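Local coordinates for protein glycosyltransferase (PDB 3WAG) that belongs to the GT-B glycosyltransferases, with two Rossmann-like domains facing each other across a cleft, and holds thymidine-5'-diphosphate in that cleft, at residues B[7-12]-B[55-60]; B[281-286]-B[300-305]. One frame throughout, in Å; residues are numbered along the deposited sequence.

Interaction 1. Residues B[7-12]-B[55-60]; sequences VFANRS and NDLNIM. With TYD (thymidine-5'-diphosphate), chain F.
Phe8, Ala9 and Leu57 form the buried part of this contact. The Leu57 CD2 methyl comes to the edge of the Phe8 ring, near the ring plane, with CD2 3.9 Å from Phe8 CD2. The CB atoms of Ala9 and Leu57 face each other at 4.1 Å. His36 touches both Phe8 and Leu57, and helix 89-106 adds Met106 against Phe8 and Tyr105 against Leu57.

Asn10 and Ile59 form the side nearer solvent, and both are partly exposed. Even here Ile59 CG1 comes to 3.4 Å from Ala9 O. Its CD1 lies across the Asn10 side chain, 3.8 Å from ND2. With CG anti to the backbone N (chi1 172°), Asn10 caps helix 11-26: its OD1 accepts from His13 N. Past this cap, Ser12 OG on the first turn donates to O2A of thymidine-5'-diphosphate, 2.6 Å away.

One water joins the two loops. It donates to Ala9 O at 2.8 Å and accepts from Ile59 N at 3.1 Å. Direct contact between 7-12 and 55-60 is thus mainly apolar, and their polar backbone link runs through water. The loop leading into the phosphate-binding helix is backed by hydrocarbon, not by direct backbone pairing.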
ATOM      1  N   VAL B   7      -4.645  15.248   2.972  1.00 26.45           N
ATOM      2  CA  VAL B   7      -5.447  15.033   4.201  1.00 26.58           C
ATOM      3  C   VAL B   7      -4.714  15.726   5.339  1.00 28.47           C
ATOM      4  O   VAL B   7      -3.488  15.717   5.321  1.00 27.17           O
ATOM      5  CB  VAL B   7      -5.709  13.525   4.478  1.00 24.56           C
ATOM      6  CG1 VAL B   7      -4.390  12.727   4.546  1.00 24.66           C
ATOM      7  CG2 VAL B   7      -6.571  13.315   5.725  1.00 21.65           C
ATOM      8  N   PHE B   8      -5.448  16.326   6.284  1.00 26.55           N
ATOM      9  CA  PHE B   8      -4.864  16.870   7.518  1.00 28.15           C
ATOM     10  C   PHE B   8      -4.222  15.736   8.330  1.00 28.34           C
ATOM     11  O   PHE B   8      -4.572  14.558   8.154  1.00 26.23           O
ATOM     12  CB  PHE B   8      -5.873  17.734   8.327  1.00 27.21           C
ATOM     13  CG  PHE B   8      -6.935  16.939   9.062  1.00 29.86           C
ATOM     14  CD1 PHE B   8      -8.056  16.475   8.421  1.00 26.99           C
ATOM     15  CD2 PHE B   8      -6.818  16.686  10.441  1.00 33.09           C
ATOM     16  CE1 PHE B   8      -9.037  15.742   9.079  1.00 28.66           C
ATOM     17  CE2 PHE B   8      -7.796  15.957  11.120  1.00 31.78           C
ATOM     18  CZ  PHE B   8      -8.905  15.471  10.438  1.00 29.94           C
ATOM     19  N   ALA B   9      -3.264  16.072   9.181  1.00 29.04           N
ATOM     20  CA  ALA B   9      -2.588  15.066  10.029  1.00 28.41           C
ATOM     21  C   ALA B   9      -3.479  14.365  11.072  1.00 29.73           C
ATOM     22  O   ALA B   9      -3.614  14.809  12.205  1.00 29.03           O
ATOM     23  CB  ALA B   9      -1.340  15.645  10.708  1.00 29.15           C
ATOM     24  N   ASN B  10      -4.046  13.231  10.664  1.00 31.44           N
ATOM     25  CA  ASN B  10      -4.913  12.406  11.463  1.00 30.04           C
ATOM     26  C   ASN B  10      -4.891  11.075  10.805  1.00 32.95           C
ATOM     27  O   ASN B  10      -5.221  10.945   9.590  1.00 28.34           O
ATOM     28  CB  ASN B  10      -6.327  12.955  11.403  1.00 33.26           C
ATOM     29  CG  ASN B  10      -7.328  12.026  12.071  1.00 36.35           C
ATOM     30  OD1 ASN B  10      -7.693  10.967  11.544  1.00 32.04           O
ATOM     31  ND2 ASN B  10      -7.756  12.406  13.246  1.00 41.10           N
ATOM     32  N   ARG B  11      -4.529  10.062  11.575  1.00 30.11           N
ATOM     33  CA  ARG B  11      -4.468   8.703  11.077  1.00 29.99           C
ATOM     34  C   ARG B  11      -5.734   8.134  10.500  1.00 29.26           C
ATOM     35  O   ARG B  11      -5.655   7.405   9.506  1.00 31.71           O
ATOM     36  CB  ARG B  11      -3.946   7.727  12.138  1.00 33.30           C
ATOM     37  CG  ARG B  11      -2.507   7.307  11.912  1.00 42.08           C
ATOM     38  CD  ARG B  11      -2.011   6.266  12.952  1.00 54.75           C
ATOM     39  NE  ARG B  11      -2.465   6.615  14.300  1.00 63.45           N
ATOM     40  CZ  ARG B  11      -1.828   7.441  15.139  1.00 72.40           C
ATOM     41  NH1 ARG B  11      -0.661   7.994  14.807  1.00 73.45           N
ATOM     42  NH2 ARG B  11      -2.360   7.713  16.331  1.00 66.75           N
ATOM     43  N   SER B  12      -6.882   8.379  11.129  1.00 29.27           N
ATOM     44  CA  SER B  12      -8.164   7.862  10.612  1.00 30.14           C
ATOM     45  C   SER B  12      -8.551   8.487   9.295  1.00 28.26           C
ATOM     46  O   SER B  12      -9.091   7.824   8.446  1.00 28.35           O
ATOM     47  CB  SER B  12      -9.314   8.135  11.610  1.00 33.13           C
ATOM     48  OG  SER B  12      -9.072   7.273  12.688  1.00 45.66           O
ATOM     49  N   ASN B  55       3.259  23.018   8.791  1.00 32.57           N
ATOM     50  CA  ASN B  55       3.966  22.719  10.043  1.00 33.87           C
ATOM     51  C   ASN B  55       3.191  21.613  10.726  1.00 31.20           C
ATOM     52  O   ASN B  55       2.028  21.441  10.437  1.00 31.63           O
ATOM     53  CB  ASN B  55       3.955  23.934  11.028  1.00 35.77           C
ATOM     54  CG  ASN B  55       4.664  25.208  10.464  1.00 42.22           C
ATOM     55  OD1 ASN B  55       4.049  26.295  10.330  1.00 38.56           O
ATOM     56  ND2 ASN B  55       5.925  25.079  10.135  1.00 34.45           N
ATOM     57  N   ASP B  56       3.811  20.899  11.659  1.00 27.42           N
ATOM     58  CA  ASP B  56       3.106  19.910  12.435  1.00 30.47           C
ATOM     59  C   ASP B  56       1.718  20.373  12.853  1.00 31.74           C
ATOM     60  O   ASP B  56       1.523  21.521  13.264  1.00 33.94           O
ATOM     61  CB  ASP B  56       3.899  19.528  13.679  1.00 31.93           C
ATOM     62  CG  ASP B  56       5.116  18.663  13.345  1.00 34.26           C
ATOM     63  OD1 ASP B  56       5.521  18.509  12.167  1.00 40.66           O
ATOM     64  OD2 ASP B  56       5.660  18.126  14.271  1.00 42.05           O
ATOM     65  N   LEU B  57       0.759  19.465  12.792  1.00 30.82           N
ATOM     66  CA  LEU B  57      -0.562  19.879  13.237  1.00 32.61           C
ATOM     67  C   LEU B  57      -0.847  19.582  14.701  1.00 36.00           C
ATOM     68  O   LEU B  57      -1.494  20.388  15.346  1.00 34.73           O
ATOM     69  CB  LEU B  57      -1.670  19.373  12.349  1.00 29.73           C
ATOM     70  CG  LEU B  57      -3.075  19.755  12.823  1.00 29.86           C
ATOM     71  CD1 LEU B  57      -3.306  21.223  12.510  1.00 27.27           C
ATOM     72  CD2 LEU B  57      -4.096  18.857  12.154  1.00 26.93           C
ATOM     73  N   ASN B  58      -0.388  18.427  15.200  1.00 39.92           N
ATOM     74  CA  ASN B  58      -0.621  18.010  16.583  1.00 41.95           C
ATOM     75  C   ASN B  58      -2.059  18.141  17.095  1.00 45.24           C
ATOM     76  O   ASN B  58      -2.233  18.687  18.194  1.00 57.19           O
ATOM     77  CB  ASN B  58       0.337  18.780  17.531  1.00 44.62           C
ATOM     78  CG  ASN B  58       1.807  18.578  17.162  1.00 46.01           C
ATOM     79  OD1 ASN B  58       2.561  19.536  17.076  1.00 42.93           O
ATOM     80  ND2 ASN B  58       2.209  17.312  16.900  1.00 47.94           N
ATOM     81  N   ILE B  59      -3.066  17.632  16.359  1.00 46.90           N
ATOM     82  CA  ILE B  59      -4.500  17.864  16.715  1.00 55.88           C
ATOM     83  C   ILE B  59      -4.911  17.051  17.906  1.00 63.54           C
ATOM     84  O   ILE B  59      -5.933  17.370  18.527  1.00 78.77           O
ATOM     85  CB  ILE B  59      -5.621  17.616  15.630  1.00 47.68           C
ATOM     86  CG1 ILE B  59      -5.243  16.573  14.570  1.00 50.42           C
ATOM     87  CG2 ILE B  59      -6.243  18.899  15.106  1.00 47.77           C
ATOM     88  CD1 ILE B  59      -5.609  15.129  14.913  1.00 43.56           C
ATOM     89  N   MET B  60      -4.158  15.997  18.221  1.00 65.53           N
ATOM     90  CA  MET B  60      -4.374  15.306  19.503  1.00 78.14           C
ATOM     91  C   MET B  60      -3.560  15.984  20.651  1.00 87.63           C
ATOM     92  O   MET B  60      -2.825  15.324  21.400  1.00 90.31           O
ATOM     93  CB  MET B  60      -4.191  13.771  19.383  1.00 70.35           C
ATOM     94  CG  MET B  60      -5.505  12.956  19.323  1.00 86.66           C
ATOM     95  SD  MET B  60      -6.448  12.725  17.764  1.00102.31           S
ATOM     96  CE  MET B  60      -7.884  13.795  17.941  1.00 82.04           C
TER
HETATM   97  PA  TYD F 500     -10.540   3.999  14.373  1.00 70.63           P
HETATM   98  O1A TYD F 500     -10.575   3.583  15.851  1.00 74.11           O
HETATM   99  O2A TYD F 500     -10.541   5.455  13.922  1.00 60.83           O
HETATM  100  O3A TYD F 500     -11.914   3.294  13.806  1.00 56.31           O
HETATM  101  PB  TYD F 500     -13.322   4.044  13.432  1.00 49.30           P
HETATM  102  O1B TYD F 500     -13.522   5.179  14.449  1.00 53.99           O
HETATM  103  O2B TYD F 500     -14.340   2.864  13.456  1.00 39.90           O
HETATM  104  O3B TYD F 500     -12.996   4.696  12.060  1.00 51.90           O
HETATM  105  O5' TYD F 500      -9.235   3.304  13.653  1.00 65.63           O
HETATM  106  C5' TYD F 500      -9.025   3.108  12.228  1.00 51.22           C
HETATM  107  C4' TYD F 500      -9.329   1.652  11.775  1.00 44.25           C
HETATM  108  O4' TYD F 500      -8.647   0.654  12.566  1.00 42.91           O
HETATM  109  C3' TYD F 500     -10.810   1.217  11.801  1.00 40.71           C
HETATM  110  O3' TYD F 500     -11.134   0.700  10.500  1.00 40.48           O
HETATM  111  C2' TYD F 500     -10.916   0.081  12.810  1.00 38.18           C
HETATM  112  C1' TYD F 500      -9.484  -0.491  12.792  1.00 38.67           C
HETATM  113  N1  TYD F 500      -9.180  -1.156  14.059  1.00 42.04           N
HETATM  114  C2  TYD F 500      -8.810  -2.526  14.093  1.00 39.40           C
HETATM  115  O2  TYD F 500      -8.701  -3.216  13.047  1.00 33.47           O
HETATM  116  N3  TYD F 500      -8.577  -3.132  15.292  1.00 46.28           N
HETATM  117  C4  TYD F 500      -8.681  -2.484  16.477  1.00 48.10           C
HETATM  118  O4  TYD F 500      -8.430  -3.118  17.527  1.00 47.51           O
HETATM  119  C5  TYD F 500      -9.055  -1.043  16.468  1.00 46.90           C
HETATM  120  C5M TYD F 500      -9.190  -0.206  17.718  1.00 43.32           C
HETATM  121  C6  TYD F 500      -9.286  -0.454  15.214  1.00 45.09           C
HETATM  122  O   HOH W   1      -1.920  15.919  14.090  1.00 35.48           O

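Interaction 2. Residues B[281-286]-B[300-305]; sequences VATFSA and RAVDFV. With TYD (thymidine-5'-diphosphate), chain F.
Thr283 and Val305 meet the same atom of thymidine-5'-diphosphate, the base carbonyl O4. Val305 N donates to O4 at 3.1 Å, and the bond is nearly straight (172°). The base returns an almost linear bond from N3 to Val305 O. At 2.5 Å this bond is unusually short, and its exact length is doubtful. One residue's backbone thus reads two neighbouring positions on the thymine. Thr283 sends its CG2 methyl to O4, at 3.1 Å. The planes of the Phe304 ring and the thymine are about 24° apart, and Phe304 CE1 is 3.3 Å from N3. With CG anti to the backbone N (chi1 176°), the ring reaches out from the loop and places CD1 and CE1 over the thymine.

Behind this first shell the two strands pair in parallel. Ala282 N donates to Arg300 O, and Ala282 O accepts from Val302 N. Phe284 N then donates to Val302 O at 2.9 Å. The strands belong to a beta-alpha-beta unit: strand 279-283, helix 286-292, strand 299-302. It lies at one margin of the parallel sheet in the C-terminal Rossmann-like domain of this GT-B fold, and the base is bound just past the strand ends.

Side chains also meet across the strands on both faces of the sheet. On the face of Thr283 and Val302, Thr283 CG2 lies 4.1 Å from Val302 CG1. The side chains of Val281 and Val305 cross at about a right angle on this side, with their CG1 atoms 4.1 Å apart. On the face of Ala282 and Ala301, the Ala301 methyl meets the edge of the Phe284 ring in its plane, CB lying 3.9 Å from CD2.

Further out, Trp238 touches Val281, Val302 and Val305 and makes a cation-pi contact with Arg300. Leu310 of helix 307-310 packs on Val281 and Val305.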
ATOM      1  N   VAL B 281     -13.152 -11.010  22.329  1.00 38.60           N
ATOM      2  CA  VAL B 281     -11.841 -10.393  22.068  1.00 34.27           C
ATOM      3  C   VAL B 281     -12.082  -8.923  22.216  1.00 35.05           C
ATOM      4  O   VAL B 281     -12.811  -8.316  21.411  1.00 41.73           O
ATOM      5  CB  VAL B 281     -11.283 -10.711  20.665  1.00 36.12           C
ATOM      6  CG1 VAL B 281     -10.011  -9.952  20.435  1.00 29.80           C
ATOM      7  CG2 VAL B 281     -11.027 -12.218  20.495  1.00 31.93           C
ATOM      8  N   ALA B 282     -11.503  -8.343  23.264  1.00 37.14           N
ATOM      9  CA  ALA B 282     -11.779  -6.979  23.634  1.00 37.24           C
ATOM     10  C   ALA B 282     -10.512  -6.164  23.506  1.00 41.18           C
ATOM     11  O   ALA B 282      -9.478  -6.606  23.967  1.00 40.65           O
ATOM     12  CB  ALA B 282     -12.281  -6.945  25.074  1.00 36.81           C
ATOM     13  N   THR B 283     -10.590  -4.985  22.865  1.00 43.52           N
ATOM     14  CA  THR B 283      -9.496  -4.020  22.880  1.00 42.22           C
ATOM     15  C   THR B 283      -9.534  -3.112  24.116  1.00 43.89           C
ATOM     16  O   THR B 283     -10.467  -2.334  24.312  1.00 44.95           O
ATOM     17  CB  THR B 283      -9.445  -3.117  21.634  1.00 44.24           C
ATOM     18  OG1 THR B 283     -10.637  -2.318  21.583  1.00 47.20           O
ATOM     19  CG2 THR B 283      -9.301  -3.945  20.350  1.00 38.33           C
ATOM     20  N   PHE B 284      -8.499  -3.226  24.939  1.00 48.82           N
ATOM     21  CA  PHE B 284      -8.315  -2.393  26.115  1.00 49.68           C
ATOM     22  C   PHE B 284      -6.886  -1.858  26.177  1.00 48.53           C
ATOM     23  O   PHE B 284      -5.951  -2.618  25.962  1.00 45.00           O
ATOM     24  CB  PHE B 284      -8.600  -3.217  27.397  1.00 49.40           C
ATOM     25  CG  PHE B 284     -10.041  -3.605  27.557  1.00 46.80           C
ATOM     26  CD1 PHE B 284     -11.029  -2.650  27.556  1.00 49.41           C
ATOM     27  CD2 PHE B 284     -10.403  -4.938  27.720  1.00 46.31           C
ATOM     28  CE1 PHE B 284     -12.371  -3.018  27.707  1.00 49.90           C
ATOM     29  CE2 PHE B 284     -11.725  -5.297  27.866  1.00 46.54           C
ATOM     30  CZ  PHE B 284     -12.711  -4.340  27.854  1.00 40.89           C
ATOM     31  N   SER B 285      -6.717  -0.574  26.502  1.00 50.27           N
ATOM     32  CA  SER B 285      -5.400  -0.009  26.869  1.00 55.66           C
ATOM     33  C   SER B 285      -4.816  -0.704  28.098  1.00 56.34           C
ATOM     34  O   SER B 285      -5.455  -1.572  28.677  1.00 56.91           O
ATOM     35  CB  SER B 285      -5.543   1.482  27.188  1.00 64.09           C
ATOM     36  OG  SER B 285      -6.230   1.719  28.419  1.00 63.85           O
ATOM     37  N   ALA B 286      -3.620  -0.290  28.511  1.00 63.01           N
ATOM     38  CA  ALA B 286      -2.982  -0.834  29.724  1.00 69.40           C
ATOM     39  C   ALA B 286      -3.721  -0.355  30.959  1.00 67.32           C
ATOM     40  O   ALA B 286      -4.046  -1.150  31.830  1.00 66.30           O
ATOM     41  CB  ALA B 286      -1.518  -0.442  29.793  1.00 63.22           C
ATOM     42  N   ARG B 300     -10.271 -12.151  26.050  1.00 52.93           N
ATOM     43  CA  ARG B 300      -8.877 -11.847  25.744  1.00 44.32           C
ATOM     44  C   ARG B 300      -8.770 -10.353  25.565  1.00 41.51           C
ATOM     45  O   ARG B 300      -9.424  -9.791  24.675  1.00 48.25           O
ATOM     46  CB  ARG B 300      -8.432 -12.573  24.479  1.00 50.49           C
ATOM     47  CG  ARG B 300      -6.969 -12.349  24.091  1.00 47.45           C
ATOM     48  CD  ARG B 300      -6.693 -12.998  22.731  1.00 53.38           C
ATOM     49  NE  ARG B 300      -7.051 -14.433  22.649  1.00 49.49           N
ATOM     50  CZ  ARG B 300      -6.243 -15.436  23.018  1.00 48.81           C
ATOM     51  NH1 ARG B 300      -5.028 -15.179  23.495  1.00 48.24           N
ATOM     52  NH2 ARG B 300      -6.640 -16.693  22.902  1.00 45.87           N
ATOM     53  N   ALA B 301      -8.015  -9.690  26.433  1.00 34.43           N
ATOM     54  CA  ALA B 301      -7.785  -8.251  26.302  1.00 37.91           C
ATOM     55  C   ALA B 301      -6.573  -8.080  25.385  1.00 45.76           C
ATOM     56  O   ALA B 301      -5.601  -8.797  25.503  1.00 46.23           O
ATOM     57  CB  ALA B 301      -7.510  -7.610  27.645  1.00 37.03           C
ATOM     58  N   VAL B 302      -6.638  -7.130  24.467  1.00 41.78           N
ATOM     59  CA  VAL B 302      -5.584  -6.941  23.489  1.00 44.78           C
ATOM     60  C   VAL B 302      -5.502  -5.432  23.313  1.00 41.44           C
ATOM     61  O   VAL B 302      -6.519  -4.746  23.428  1.00 49.14           O
ATOM     62  CB  VAL B 302      -6.055  -7.721  22.251  1.00 46.50           C
ATOM     63  CG1 VAL B 302      -6.423  -6.837  21.063  1.00 45.09           C
ATOM     64  CG2 VAL B 302      -5.177  -8.913  22.002  1.00 42.06           C
ATOM     65  N   ASP B 303      -4.346  -4.858  23.077  1.00 38.90           N
ATOM     66  CA  ASP B 303      -4.357  -3.398  22.844  1.00 41.76           C
ATOM     67  C   ASP B 303      -4.901  -3.052  21.437  1.00 37.90           C
ATOM     68  O   ASP B 303      -5.431  -1.993  21.250  1.00 36.94           O
ATOM     69  CB  ASP B 303      -2.985  -2.783  23.042  1.00 44.99           C
ATOM     70  CG  ASP B 303      -1.999  -3.280  22.036  1.00 52.32           C
ATOM     71  OD1 ASP B 303      -1.366  -4.342  22.253  1.00 66.49           O
ATOM     72  OD2 ASP B 303      -1.866  -2.611  21.009  1.00 57.34           O
ATOM     73  N   PHE B 304      -4.776  -3.978  20.486  1.00 37.63           N
ATOM     74  CA  PHE B 304      -5.195  -3.818  19.071  1.00 38.53           C
ATOM     75  C   PHE B 304      -5.367  -5.218  18.421  1.00 34.80           C
ATOM     76  O   PHE B 304      -4.659  -6.127  18.781  1.00 32.20           O
ATOM     77  CB  PHE B 304      -4.222  -2.918  18.264  1.00 37.04           C
ATOM     78  CG  PHE B 304      -4.563  -2.792  16.779  1.00 35.58           C
ATOM     79  CD1 PHE B 304      -5.402  -1.796  16.326  1.00 39.69           C
ATOM     80  CD2 PHE B 304      -3.997  -3.663  15.842  1.00 37.67           C
ATOM     81  CE1 PHE B 304      -5.688  -1.663  14.955  1.00 42.13           C
ATOM     82  CE2 PHE B 304      -4.263  -3.543  14.487  1.00 39.72           C
ATOM     83  CZ  PHE B 304      -5.134  -2.551  14.044  1.00 40.30           C
ATOM     84  N   VAL B 305      -6.376  -5.400  17.559  1.00 31.66           N
ATOM     85  CA  VAL B 305      -6.464  -6.634  16.746  1.00 36.47           C
ATOM     86  C   VAL B 305      -6.954  -6.276  15.320  1.00 36.07           C
ATOM     87  O   VAL B 305      -7.931  -5.569  15.197  1.00 37.19           O
ATOM     88  CB  VAL B 305      -7.328  -7.746  17.406  1.00 39.85           C
ATOM     89  CG1 VAL B 305      -8.749  -7.246  17.668  1.00 37.04           C
ATOM     90  CG2 VAL B 305      -7.309  -9.042  16.564  1.00 35.79           C
TER
HETATM   91  PA  TYD F 500     -10.540   3.999  14.373  1.00 70.63           P
HETATM   92  O1A TYD F 500     -10.575   3.583  15.851  1.00 74.11           O
HETATM   93  O2A TYD F 500     -10.541   5.455  13.922  1.00 60.83           O
HETATM   94  O3A TYD F 500     -11.914   3.294  13.806  1.00 56.31           O
HETATM   95  PB  TYD F 500     -13.322   4.044  13.432  1.00 49.30           P
HETATM   96  O1B TYD F 500     -13.522   5.179  14.449  1.00 53.99           O
HETATM   97  O2B TYD F 500     -14.340   2.864  13.456  1.00 39.90           O
HETATM   98  O3B TYD F 500     -12.996   4.696  12.060  1.00 51.90           O
HETATM   99  O5' TYD F 500      -9.235   3.304  13.653  1.00 65.63           O
HETATM  100  C5' TYD F 500      -9.025   3.108  12.228  1.00 51.22           C
HETATM  101  C4' TYD F 500      -9.329   1.652  11.775  1.00 44.25           C
HETATM  102  O4' TYD F 500      -8.647   0.654  12.566  1.00 42.91           O
HETATM  103  C3' TYD F 500     -10.810   1.217  11.801  1.00 40.71           C
HETATM  104  O3' TYD F 500     -11.134   0.700  10.500  1.00 40.48           O
HETATM  105  C2' TYD F 500     -10.916   0.081  12.810  1.00 38.18           C
HETATM  106  C1' TYD F 500      -9.484  -0.491  12.792  1.00 38.67           C
HETATM  107  N1  TYD F 500      -9.180  -1.156  14.059  1.00 42.04           N
HETATM  108  C2  TYD F 500      -8.810  -2.526  14.093  1.00 39.40           C
HETATM  109  O2  TYD F 500      -8.701  -3.216  13.047  1.00 33.47           O
HETATM  110  N3  TYD F 500      -8.577  -3.132  15.292  1.00 46.28           N
HETATM  111  C4  TYD F 500      -8.681  -2.484  16.477  1.00 48.10           C
HETATM  112  O4  TYD F 500      -8.430  -3.118  17.527  1.00 47.51           O
HETATM  113  C5  TYD F 500      -9.055  -1.043  16.468  1.00 46.90           C
HETATM  114  C5M TYD F 500      -9.190  -0.206  17.718  1.00 43.32           C
HETATM  115  C6  TYD F 500      -9.286  -0.454  15.214  1.00 45.09           C

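In the fold
Interactions 1 and 2 share no secondary-structure element. The first lies in the N-terminal half of the GT-B fold and the second in the C-terminal half, with centres 25 Å apart. Both reach thymidine-5'-diphosphate, from different ends: 7-12 at the alpha phosphate, 300-305 at the base. Interaction 1 is a buried meeting of loops beyond the strands of its sheet. Interaction 2 is partly buried. Arg300 on its outermost strand and Asp303 just past the strand are exposed. Their chemistry differs accordingly. Apolar packing and a water bridge serve the loops, while direct backbone hydrogen bonds serve the paired strands. Ligand recognition uses a side-chain hydroxyl in one and main-chain groups in the other.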